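Local coordinates for protein D-aminopeptidase (Burkholderia sp. LK4, PDB 5TZB) that probably hydrolyses peptides with N-terminal beta-amino acids, as a beta-aminopeptidase of the Ntn-hydrolase class and peptidase family S58, at residues G27-G31 / R229-Y233; F38-T42 / Q174-V178; T148-L153 / T187-C191. All coordinates share one frame; numbering follows the deposited sequence. Where two conformers were deposited one is given.

Contact 1 (G27-G31 / R229-Y233)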
ATOM      1  N   GLY C  27      13.351 -31.132  22.892  1.00 35.60           N
ATOM      2  CA  GLY C  27      13.948 -30.238  23.865  1.00 35.12           C
ATOM      3  C   GLY C  27      14.375 -28.924  23.239  1.00 34.26           C
ATOM      4  O   GLY C  27      14.989 -28.086  23.897  1.00 34.04           O
ATOM      5  N   ILE C  28      14.014 -28.724  21.973  1.00 33.43           N
ATOM      6  CA  ILE C  28      14.331 -27.477  21.291  1.00 33.91           C
ATOM      7  C   ILE C  28      13.212 -26.488  21.508  1.00 34.72           C
ATOM      8  O   ILE C  28      12.105 -26.675  21.008  1.00 33.86           O
ATOM      9  CB  ILE C  28      14.528 -27.668  19.776  1.00 33.69           C
ATOM     10  CG1 ILE C  28      15.586 -28.736  19.503  1.00 33.76           C
ATOM     11  CG2 ILE C  28      14.906 -26.340  19.125  1.00 33.17           C
ATOM     12  CD1 ILE C  28      15.572 -29.229  18.077  1.00 33.75           C
ATOM     13  N   ARG C  29      13.514 -25.420  22.237  1.00 35.72           N
ATOM     14  CA  ARG C  29      12.505 -24.436  22.568  1.00 36.43           C
ATOM     15  C   ARG C  29      12.723 -23.170  21.755  1.00 33.60           C
ATOM     16  O   ARG C  29      13.779 -22.551  21.829  1.00 33.08           O
ATOM     17  CB  ARG C  29      12.548 -24.120  24.055  1.00 40.73           C
ATOM     18  CG  ARG C  29      11.968 -25.198  24.953  1.00 45.56           C
ATOM     19  CD  ARG C  29      12.046 -24.776  26.419  1.00 49.37           C
ATOM     20  NE  ARG C  29      11.254 -23.565  26.661  1.00 52.25           N
ATOM     21  CZ  ARG C  29      11.738 -22.321  26.678  1.00 53.50           C
ATOM     22  NH1 ARG C  29      13.032 -22.097  26.458  1.00 54.29           N
ATOM     23  NH2 ARG C  29      10.919 -21.299  26.903  1.00 52.82           N
ATOM     24  N   ILE C  30      11.701 -22.783  21.001  1.00 31.81           N
ATOM     25  CA  ILE C  30      11.752 -21.593  20.163  1.00 30.08           C
ATOM     26  C   ILE C  30      11.142 -20.396  20.869  1.00 29.05           C
ATOM     27  O   ILE C  30       9.991 -20.449  21.298  1.00 29.02           O
ATOM     28  CB  ILE C  30      10.986 -21.795  18.830  1.00 31.09           C
ATOM     29  CG1 ILE C  30      11.527 -22.997  18.040  1.00 31.47           C
ATOM     30  CG2 ILE C  30      11.029 -20.518  18.006  1.00 30.23           C
ATOM     31  CD1 ILE C  30      12.934 -22.840  17.556  1.00 31.67           C
ATOM     32  N   GLY C  31      11.921 -19.330  21.011  1.00 28.32           N
ATOM     33  CA  GLY C  31      11.436 -18.133  21.656  1.00 28.42           C
ATOM     34  C   GLY C  31      11.199 -18.367  23.135  1.00 29.30           C
ATOM     35  O   GLY C  31      11.669 -19.361  23.701  1.00 29.84           O
ATOM     36  N   ARG C 229      18.434 -21.434  10.242  1.00 26.22           N
ATOM     37  CA  ARG C 229      18.730 -21.165  11.647  0.53 27.59           C
ATOM     38  C   ARG C 229      17.599 -21.691  12.533  1.00 27.06           C
ATOM     39  O   ARG C 229      16.424 -21.494  12.240  1.00 27.82           O
ATOM     40  CB  ARG C 229      18.957 -19.663  11.898  0.53 27.94           C
ATOM     41  CG  ARG C 229      19.989 -19.000  10.978  0.53 29.01           C
ATOM     42  CD  ARG C 229      20.656 -17.761  11.606  0.53 29.50           C
ATOM     43  NE  ARG C 229      19.695 -16.871  12.257  0.53 29.35           N
ATOM     44  CZ  ARG C 229      19.947 -15.613  12.623  0.53 29.30           C
ATOM     45  NH1 ARG C 229      21.127 -15.061  12.379  0.53 29.87           N
ATOM     46  NH2 ARG C 229      19.005 -14.901  13.224  0.53 28.90           N
ATOM     47  N   VAL C 230      17.967 -22.383  13.610  1.00 25.82           N
ATOM     48  CA  VAL C 230      16.999 -22.993  14.521  1.00 24.61           C
ATOM     49  C   VAL C 230      17.197 -22.467  15.933  1.00 23.86           C
ATOM     50  O   VAL C 230      18.259 -22.679  16.534  1.00 23.05           O
ATOM     51  CB  VAL C 230      17.114 -24.540  14.530  1.00 29.79           C
ATOM     52  CG1 VAL C 230      16.179 -25.147  15.573  1.00 30.06           C
ATOM     53  CG2 VAL C 230      16.808 -25.099  13.159  1.00 29.01           C
ATOM     54  N   ALA C 231      16.170 -21.807  16.459  1.00 23.37           N
ATOM     55  CA  ALA C 231      16.249 -21.083  17.732  1.00 24.29           C
ATOM     56  C   ALA C 231      17.413 -20.099  17.686  1.00 25.34           C
ATOM     57  O   ALA C 231      18.087 -19.877  18.696  1.00 25.96           O
ATOM     58  CB  ALA C 231      16.395 -22.030  18.908  1.00 23.34           C
ATOM     59  N   GLY C 232      17.667 -19.567  16.494  1.00 25.01           N
ATOM     60  CA  GLY C 232      18.723 -18.598  16.270  1.00 25.49           C
ATOM     61  C   GLY C 232      20.078 -19.160  15.868  1.00 26.48           C
ATOM     62  O   GLY C 232      20.887 -18.442  15.282  1.00 25.81           O
ATOM     63  N   TYR C 233      20.327 -20.438  16.164  1.00 27.43           N
ATOM     64  CA  TYR C 233      21.650 -21.042  15.944  1.00 27.25           C
ATOM     65  C   TYR C 233      21.898 -21.414  14.489  1.00 27.22           C
ATOM     66  O   TYR C 233      21.024 -21.977  13.838  1.00 27.95           O
ATOM     67  CB  TYR C 233      21.819 -22.269  16.843  1.00 28.07           C
ATOM     68  CG  TYR C 233      21.951 -21.903  18.305  1.00 27.83           C
ATOM     69  CD1 TYR C 233      23.200 -21.828  18.909  1.00 27.92           C
ATOM     70  CD2 TYR C 233      20.832 -21.615  19.077  1.00 27.26           C
ATOM     71  CE1 TYR C 233      23.333 -21.484  20.249  1.00 27.13           C
ATOM     72  CE2 TYR C 233      20.958 -21.264  20.412  1.00 27.28           C
ATOM     73  CZ  TYR C 233      22.217 -21.206  20.989  1.00 26.93           C
ATOM     74  OH  TYR C 233      22.357 -20.856  22.311  1.00 27.30           O
TER

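Contact 2 (F38-T42 / Q174-V178)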
ATOM      1  N   PHE C  38      -2.445 -27.908  21.916  1.00 26.50           N
ATOM      2  CA  PHE C  38      -2.020 -28.727  20.781  1.00 27.69           C
ATOM      3  C   PHE C  38      -0.738 -28.205  20.134  1.00 26.03           C
ATOM      4  O   PHE C  38      -0.143 -28.882  19.284  1.00 25.01           O
ATOM      5  CB  PHE C  38      -3.129 -28.806  19.722  1.00 29.39           C
ATOM      6  CG  PHE C  38      -4.450 -29.280  20.255  1.00 30.78           C
ATOM      7  CD1 PHE C  38      -4.582 -30.561  20.763  1.00 31.78           C
ATOM      8  CD2 PHE C  38      -5.563 -28.453  20.221  1.00 31.22           C
ATOM      9  CE1 PHE C  38      -5.801 -31.003  21.249  1.00 32.48           C
ATOM     10  CE2 PHE C  38      -6.784 -28.884  20.707  1.00 31.83           C
ATOM     11  CZ  PHE C  38      -6.903 -30.166  21.222  1.00 31.74           C
ATOM     12  N   ASN C  39      -0.300 -27.025  20.579  1.00 24.80           N
ATOM     13  CA  ASN C  39       0.757 -26.282  19.904  1.00 23.62           C
ATOM     14  C   ASN C  39       0.468 -26.224  18.407  1.00 22.64           C
ATOM     15  O   ASN C  39       1.250 -26.722  17.590  1.00 22.22           O
ATOM     16  CB  ASN C  39       2.137 -26.895  20.166  1.00 23.47           C
ATOM     17  CG  ASN C  39       3.262 -25.962  19.745  1.00 23.84           C
ATOM     18  OD1 ASN C  39       3.036 -24.767  19.532  1.00 23.49           O
ATOM     19  ND2 ASN C  39       4.472 -26.496  19.629  1.00 25.15           N
ATOM     20  N   ALA C  40      -0.692 -25.661  18.065  1.00 22.06           N
ATOM     21  CA  ALA C  40      -1.164 -25.630  16.686  1.00 21.45           C
ATOM     22  C   ALA C  40      -2.173 -24.508  16.518  1.00 20.63           C
ATOM     23  O   ALA C  40      -2.664 -23.961  17.503  1.00 20.41           O
ATOM     24  CB  ALA C  40      -1.774 -26.982  16.296  1.00 21.35           C
ATOM     25  N   ILE C  41      -2.494 -24.168  15.274  1.00 20.19           N
ATOM     26  CA  ILE C  41      -3.440 -23.088  15.007  1.00 19.50           C
ATOM     27  C   ILE C  41      -4.821 -23.434  15.588  1.00 20.31           C
ATOM     28  O   ILE C  41      -5.609 -22.546  15.917  1.00 21.08           O
ATOM     29  CB  ILE C  41      -3.537 -22.794  13.480  1.00 19.05           C
ATOM     30  CG1 ILE C  41      -4.250 -21.455  13.217  1.00 19.03           C
ATOM     31  CG2 ILE C  41      -4.203 -23.952  12.753  1.00 19.48           C
ATOM     32  CD1 ILE C  41      -4.133 -20.963  11.783  1.00 18.54           C
ATOM     33  N   THR C  42      -5.072 -24.723  15.771  1.00 21.67           N
ATOM     34  CA  THR C  42      -6.331 -25.205  16.334  1.00 22.20           C
ATOM     35  C   THR C  42      -6.490 -24.888  17.831  1.00 21.50           C
ATOM     36  O   THR C  42      -7.555 -25.107  18.407  1.00 20.42           O
ATOM     37  CB  THR C  42      -6.473 -26.717  16.094  1.00 22.83           C
ATOM     38  OG1 THR C  42      -5.285 -27.394  16.520  1.00 23.34           O
ATOM     39  CG2 THR C  42      -6.670 -26.975  14.610  1.00 23.26           C
ATOM     40  N   GLN C 174     -10.941 -30.472  11.196  1.00 30.04           N
ATOM     41  CA  GLN C 174     -11.354 -30.672  12.573  1.00 29.61           C
ATOM     42  C   GLN C 174     -10.402 -29.965  13.537  1.00 28.57           C
ATOM     43  O   GLN C 174      -9.293 -29.559  13.162  1.00 27.43           O
ATOM     44  CB  GLN C 174     -11.447 -32.183  12.872  1.00 31.32           C
ATOM     45  CG  GLN C 174     -10.130 -32.928  12.870  1.00 32.71           C
ATOM     46  CD  GLN C 174     -10.309 -34.440  12.959  1.00 34.81           C
ATOM     47  OE1 GLN C 174     -11.421 -34.953  12.860  1.00 35.77           O
ATOM     48  NE2 GLN C 174      -9.224 -35.147  13.231  1.00 35.43           N
ATOM     49  N   THR C 175     -10.840 -29.806  14.782  1.00 28.47           N
ATOM     50  CA  THR C 175      -9.985 -29.230  15.810  1.00 27.89           C
ATOM     51  C   THR C 175      -8.948 -30.268  16.246  1.00 28.48           C
ATOM     52  O   THR C 175      -8.903 -31.374  15.702  1.00 28.84           O
ATOM     53  CB  THR C 175     -10.807 -28.758  17.028  1.00 28.04           C
ATOM     54  OG1 THR C 175      -9.950 -28.068  17.949  1.00 27.70           O
ATOM     55  CG2 THR C 175     -11.489 -29.950  17.727  1.00 29.15           C
ATOM     56  N   GLY C 176      -8.114 -29.915  17.218  1.00 28.18           N
ATOM     57  CA  GLY C 176      -7.124 -30.842  17.749  1.00 28.29           C
ATOM     58  C   GLY C 176      -5.809 -30.863  16.984  1.00 28.04           C
ATOM     59  O   GLY C 176      -5.523 -29.945  16.217  1.00 27.34           O
ATOM     60  N   PRO C 177      -4.993 -31.911  17.195  1.00 28.36           N
ATOM     61  CA  PRO C 177      -3.671 -32.044  16.564  1.00 27.71           C
ATOM     62  C   PRO C 177      -3.731 -31.956  15.039  1.00 27.41           C
ATOM     63  O   PRO C 177      -4.664 -32.480  14.422  1.00 28.39           O
ATOM     64  CB  PRO C 177      -3.206 -33.436  17.009  1.00 28.77           C
ATOM     65  CG  PRO C 177      -3.948 -33.687  18.289  1.00 29.26           C
ATOM     66  CD  PRO C 177      -5.292 -33.043  18.098  1.00 28.78           C
ATOM     67  N   VAL C 178      -2.735 -31.304  14.448  1.00 25.52           N
ATOM     68  CA  VAL C 178      -2.672 -31.110  13.008  1.00 23.95           C
ATOM     69  C   VAL C 178      -1.442 -31.820  12.436  1.00 24.29           C
ATOM     70  O   VAL C 178      -0.333 -31.584  12.895  1.00 25.19           O
ATOM     71  CB  VAL C 178      -2.586 -29.606  12.648  1.00 22.34           C
ATOM     72  CG1 VAL C 178      -2.513 -29.426  11.137  1.00 22.48           C
ATOM     73  CG2 VAL C 178      -3.751 -28.833  13.235  1.00 21.10           C
TER
HETATM   74  O   HOH W   1     -10.051 -25.570  17.317  1.00 24.49           O

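Contact 3 (T148-L153 / T187-C191)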
ATOM      1  N   THR C 148       2.146 -22.649  -2.884  1.00 17.97           N
ATOM      2  CA  THR C 148       3.587 -22.678  -3.124  1.00 18.56           C
ATOM      3  C   THR C 148       3.852 -23.681  -4.271  1.00 18.39           C
ATOM      4  O   THR C 148       2.961 -24.439  -4.666  1.00 18.19           O
ATOM      5  CB  THR C 148       4.378 -23.043  -1.848  1.00 19.34           C
ATOM      6  OG1 THR C 148       3.924 -24.305  -1.359  1.00 20.11           O
ATOM      7  CG2 THR C 148       4.162 -21.979  -0.746  1.00 19.41           C
ATOM      8  N   TYR C 149       5.069 -23.685  -4.803  1.00 19.28           N
ATOM      9  CA  TYR C 149       5.383 -24.407  -6.041  1.00 20.59           C
ATOM     10  C   TYR C 149       6.083 -25.763  -5.811  1.00 22.24           C
ATOM     11  O   TYR C 149       7.245 -25.802  -5.403  1.00 22.68           O
ATOM     12  CB  TYR C 149       6.240 -23.487  -6.920  1.00 21.10           C
ATOM     13  CG  TYR C 149       6.788 -24.095  -8.186  1.00 23.84           C
ATOM     14  CD1 TYR C 149       6.016 -24.184  -9.337  1.00 24.32           C
ATOM     15  CD2 TYR C 149       8.104 -24.553  -8.239  1.00 25.79           C
ATOM     16  CE1 TYR C 149       6.536 -24.745 -10.513  1.00 25.94           C
ATOM     17  CE2 TYR C 149       8.632 -25.108  -9.400  1.00 26.97           C
ATOM     18  CZ  TYR C 149       7.845 -25.198 -10.535  1.00 27.75           C
ATOM     19  OH  TYR C 149       8.379 -25.756 -11.682  1.00 29.78           O
ATOM     20  N   ASP C 150       5.382 -26.865  -6.088  1.00 22.40           N
ATOM     21  CA  ASP C 150       5.951 -28.204  -5.925  1.00 23.91           C
ATOM     22  C   ASP C 150       6.394 -28.821  -7.256  1.00 25.72           C
ATOM     23  O   ASP C 150       6.318 -30.026  -7.436  1.00 26.19           O
ATOM     24  CB  ASP C 150       4.954 -29.158  -5.234  1.00 23.10           C
ATOM     25  CG  ASP C 150       3.571 -29.199  -5.910  1.00 21.95           C
ATOM     26  OD1 ASP C 150       3.439 -28.833  -7.092  1.00 22.81           O
ATOM     27  OD2 ASP C 150       2.605 -29.640  -5.254  1.00 19.96           O
ATOM     28  N   GLY C 151       6.856 -27.982  -8.179  1.00 26.63           N
ATOM     29  CA  GLY C 151       7.207 -28.410  -9.526  1.00 27.84           C
ATOM     30  C   GLY C 151       8.308 -29.447  -9.654  1.00 28.97           C
ATOM     31  O   GLY C 151       8.388 -30.143 -10.661  1.00 30.18           O
ATOM     32  N   LEU C 152       9.150 -29.570  -8.634  1.00 29.10           N
ATOM     33  CA  LEU C 152      10.255 -30.524  -8.685  1.00 30.30           C
ATOM     34  C   LEU C 152       9.802 -31.961  -8.420  1.00 30.84           C
ATOM     35  O   LEU C 152      10.105 -32.872  -9.201  1.00 32.53           O
ATOM     36  CB  LEU C 152      11.347 -30.125  -7.690  1.00 31.73           C
ATOM     37  CG  LEU C 152      12.702 -30.809  -7.909  1.00 34.61           C
ATOM     38  CD1 LEU C 152      13.323 -30.428  -9.256  1.00 34.28           C
ATOM     39  CD2 LEU C 152      13.640 -30.454  -6.770  1.00 35.61           C
ATOM     40  N   LEU C 153       9.070 -32.156  -7.326  1.00 29.45           N
ATOM     41  CA  LEU C 153       8.617 -33.478  -6.913  1.00 29.62           C
ATOM     42  C   LEU C 153       7.249 -33.841  -7.464  1.00 28.97           C
ATOM     43  O   LEU C 153       6.903 -35.014  -7.524  1.00 29.08           O
ATOM     44  CB  LEU C 153       8.600 -33.582  -5.379  1.00 29.46           C
ATOM     45  CG  LEU C 153       9.948 -33.449  -4.667  1.00 28.62           C
ATOM     46  CD1 LEU C 153       9.774 -33.419  -3.153  1.00 27.71           C
ATOM     47  CD2 LEU C 153      10.837 -34.629  -5.079  1.00 30.20           C
ATOM     48  N   THR C 187       2.598 -31.544   0.668  1.00 19.73           N
ATOM     49  CA  THR C 187       3.064 -32.870   0.272  1.00 23.17           C
ATOM     50  C   THR C 187       4.355 -32.864  -0.552  1.00 24.77           C
ATOM     51  O   THR C 187       5.290 -33.599  -0.236  1.00 26.15           O
ATOM     52  CB  THR C 187       1.957 -33.620  -0.498  1.00 21.06           C
ATOM     53  OG1 THR C 187       0.835 -33.813   0.379  1.00 26.12           O
ATOM     54  CG2 THR C 187       2.444 -34.980  -0.966  1.00 22.00           C
ATOM     55  N   GLY C 188       4.432 -32.032  -1.584  1.00 23.88           N
ATOM     56  CA  GLY C 188       5.609 -32.050  -2.432  1.00 23.81           C
ATOM     57  C   GLY C 188       6.581 -30.904  -2.231  1.00 22.91           C
ATOM     58  O   GLY C 188       7.413 -30.637  -3.101  1.00 23.39           O
ATOM     59  N   MET C 189       6.515 -30.252  -1.072  1.00 21.66           N
ATOM     60  CA  MET C 189       7.300 -29.048  -0.837  1.00 20.56           C
ATOM     61  C   MET C 189       8.695 -29.302  -0.250  1.00 21.44           C
ATOM     62  O   MET C 189       8.971 -30.338   0.363  1.00 22.19           O
ATOM     63  CB  MET C 189       6.515 -28.097   0.071  1.00 21.07           C
ATOM     64  CG  MET C 189       5.164 -27.694  -0.523  1.00 19.97           C
ATOM     65  SD  MET C 189       5.348 -27.039  -2.202  1.00 24.49           S
ATOM     66  CE  MET C 189       3.640 -27.037  -2.756  1.00 24.83           C
ATOM     67  N   ILE C 190       9.564 -28.326  -0.464  1.00 21.74           N
ATOM     68  CA  ILE C 190      10.974 -28.399  -0.111  1.00 21.92           C
ATOM     69  C   ILE C 190      11.380 -27.116   0.609  1.00 19.65           C
ATOM     70  O   ILE C 190      11.102 -26.019   0.128  1.00 18.76           O
ATOM     71  CB  ILE C 190      11.831 -28.599  -1.371  1.00 21.91           C
ATOM     72  CG1 ILE C 190      11.499 -29.947  -2.021  1.00 23.75           C
ATOM     73  CG2 ILE C 190      13.310 -28.464  -1.054  1.00 19.40           C
ATOM     74  CD1 ILE C 190      12.152 -30.162  -3.387  1.00 23.05           C
ATOM     75  N   CYS C 191      12.016 -27.249   1.767  1.00 19.55           N
ATOM     76  CA  CYS C 191      12.376 -26.091   2.583  1.00 19.01           C
ATOM     77  C   CYS C 191      13.833 -26.170   3.035  1.00 20.23           C
ATOM     78  O   CYS C 191      14.282 -27.192   3.556  1.00 21.32           O
ATOM     79  CB  CYS C 191      11.439 -25.978   3.787  1.00 18.00           C
ATOM     80  SG  CYS C 191      11.754 -24.556   4.862  1.00 21.68           S
TER
HETATM   81  O   HOH W   2       2.582 -30.228  -2.436  1.00 20.62           O
HETATM   82  O   HOH W   3       8.924 -30.066  -5.184  1.00 24.28           O

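Contact 1 (G27-G31 / R229-Y233)
I30 and A231 make the tight part of this contact: the terminal CD1 of I30 lies 3.6 Å from A231 N and 3.8 Å from A231 CB. The side chain of I30 leaves its backbone across the line to the other segment, and the bend at its second torsion (chi2 -65°) brings CD1 over to the alanine. Beside it, I28 and V230 cross at about a right angle, with I28 CG2 4.0 Å from V230 CG1; each of these methyls is the branch anti to its own backbone N. The surface they meet is a type I' beta turn running from V230 to Y233, with A231 and G232 at its centre. Two bonds pin the turn, V230 N to Y233 O and Y233 N to V230 O, both 3.1 Å. No hydrogen bond joins the two segments, so methyl packing is the evidence for their association. The looser margin is at exposed R29, whose CB is directed away from the turn and whose side chain makes no contact with 229-233; its backbone R29 O still reaches A231 CB, at 4.0 Å. L374 of helix 371-380 packs on both I28 and V230; separately, the ring of Y233 meets Y233 of the second subunit.

Contact 2 (F38-T42 / Q174-V178)
T42 and F38 both engage the backbone of G176. In this peptidase of family S58, an Ntn hydrolase, they bring the loop ahead of strand 48-56, where a 3-10 segment begins at I41, against the loop that leaves helix 163-172, so that two loops meet beside strand 48-56. T42 can be followed outward atom by atom. Its CB stands 3.4 Å from G176 O. One branch, the methyl CG2, is anti to the carbonyl carbon of T42 and runs to V178 CG2 at 3.7 Å. The other branch, OG1, sits between the backbone N and the carbonyl carbon, the crowded position, and from there donates a short hydrogen bond of 2.6 Å to G176 O. The C=O...donor angle is 133°, and OG1 stands 38° out of the carbonyl plane, so the bond arrives from above that plane. F38 grips the same glycine from another direction: G176 CA lies 3.5 Å from the ring centroid and only 11° off the normal, a CH-pi contact over the face. The same ring reaches P177 as well, with F38 CD1 3.7 Å from P177 CD. G176 N, buried by this contact, has no hydrogen-bonding partner in the model. V178 also touches V49 and T200, of strands 48-56 and 197-204, which ties the pair of loops to both. Next to the exposed T175 a water bridges the segments, hydrogen-bonded to T42 O at 2.8 Å and to T175 OG1 at 2.6 Å.

Contact 3 (T148-L153 / T187-C191)
The backbones of D150 and G188 come within 5.2 Å between their CA atoms, yet no direct hydrogen bond links the segments. The contact sets the turn after strand 144-148 against the chain entering a small two-stranded antiparallel sheet, 190-191 with 194-195. G188 has no side chain, which fits so near an approach beside D150 CB. M189 buries more surface in the contact than any other residue. Its chain is bent at chi2 (-53°), and the bend turns the thioether back to the first segment, where CE lies 3.1 Å from T148 OG1, tight for a methyl, and 3.5 Å from D150 CB. The hydroxyl of T148 is not left to the thioether, however: it hydrogen-bonds Q219 NE2 on strand 213-220, while D150 OD2 has T65 OG1 as a partner and D150 OD1 is bonded to N154 ND2, so both carboxylate oxygens are tied down beyond the contact. Further along, L152 CD2 meets I190 CD1 at 3.7 Å, the two side chains crossing at about a right angle, and L153 CD1 packs obliquely on I190 CG1. CB of Y149 is directed away from 187-191, and its ring meets W140 of the third subunit. Water takes the place of direct polar contact at two points. One molecule donates to D150 OD2 (2.9 Å) and accepts from G188 N (2.7 Å), so this water joins the carboxylate to the glycine amide. The other uses the carbonyl of the same glycine residue: it donates to G188 O at 2.6 Å and accepts from L153 N at 3.0 Å.

Overall arrangement
From the N terminus the chain passes first through 27-31, whose loop is the last to close, at 229-233: contact 1 spans the widest stretch and encloses both others. Segment 38-42 follows and closes at 174-178. Before that closure the chain has already run through 148-153, whose partner 187-191 comes after it, so contacts 2 and 3 cross. Contact 1 joins the N-terminal loop to the turn between strands 213-220 and 260-266; contact 2 ties the approach to strand 48-56 to the exit of helix 163-172; contact 3 links the end of strand 144-148 to the small hairpin. None touches another: their centres lie 21 to 25 Å apart.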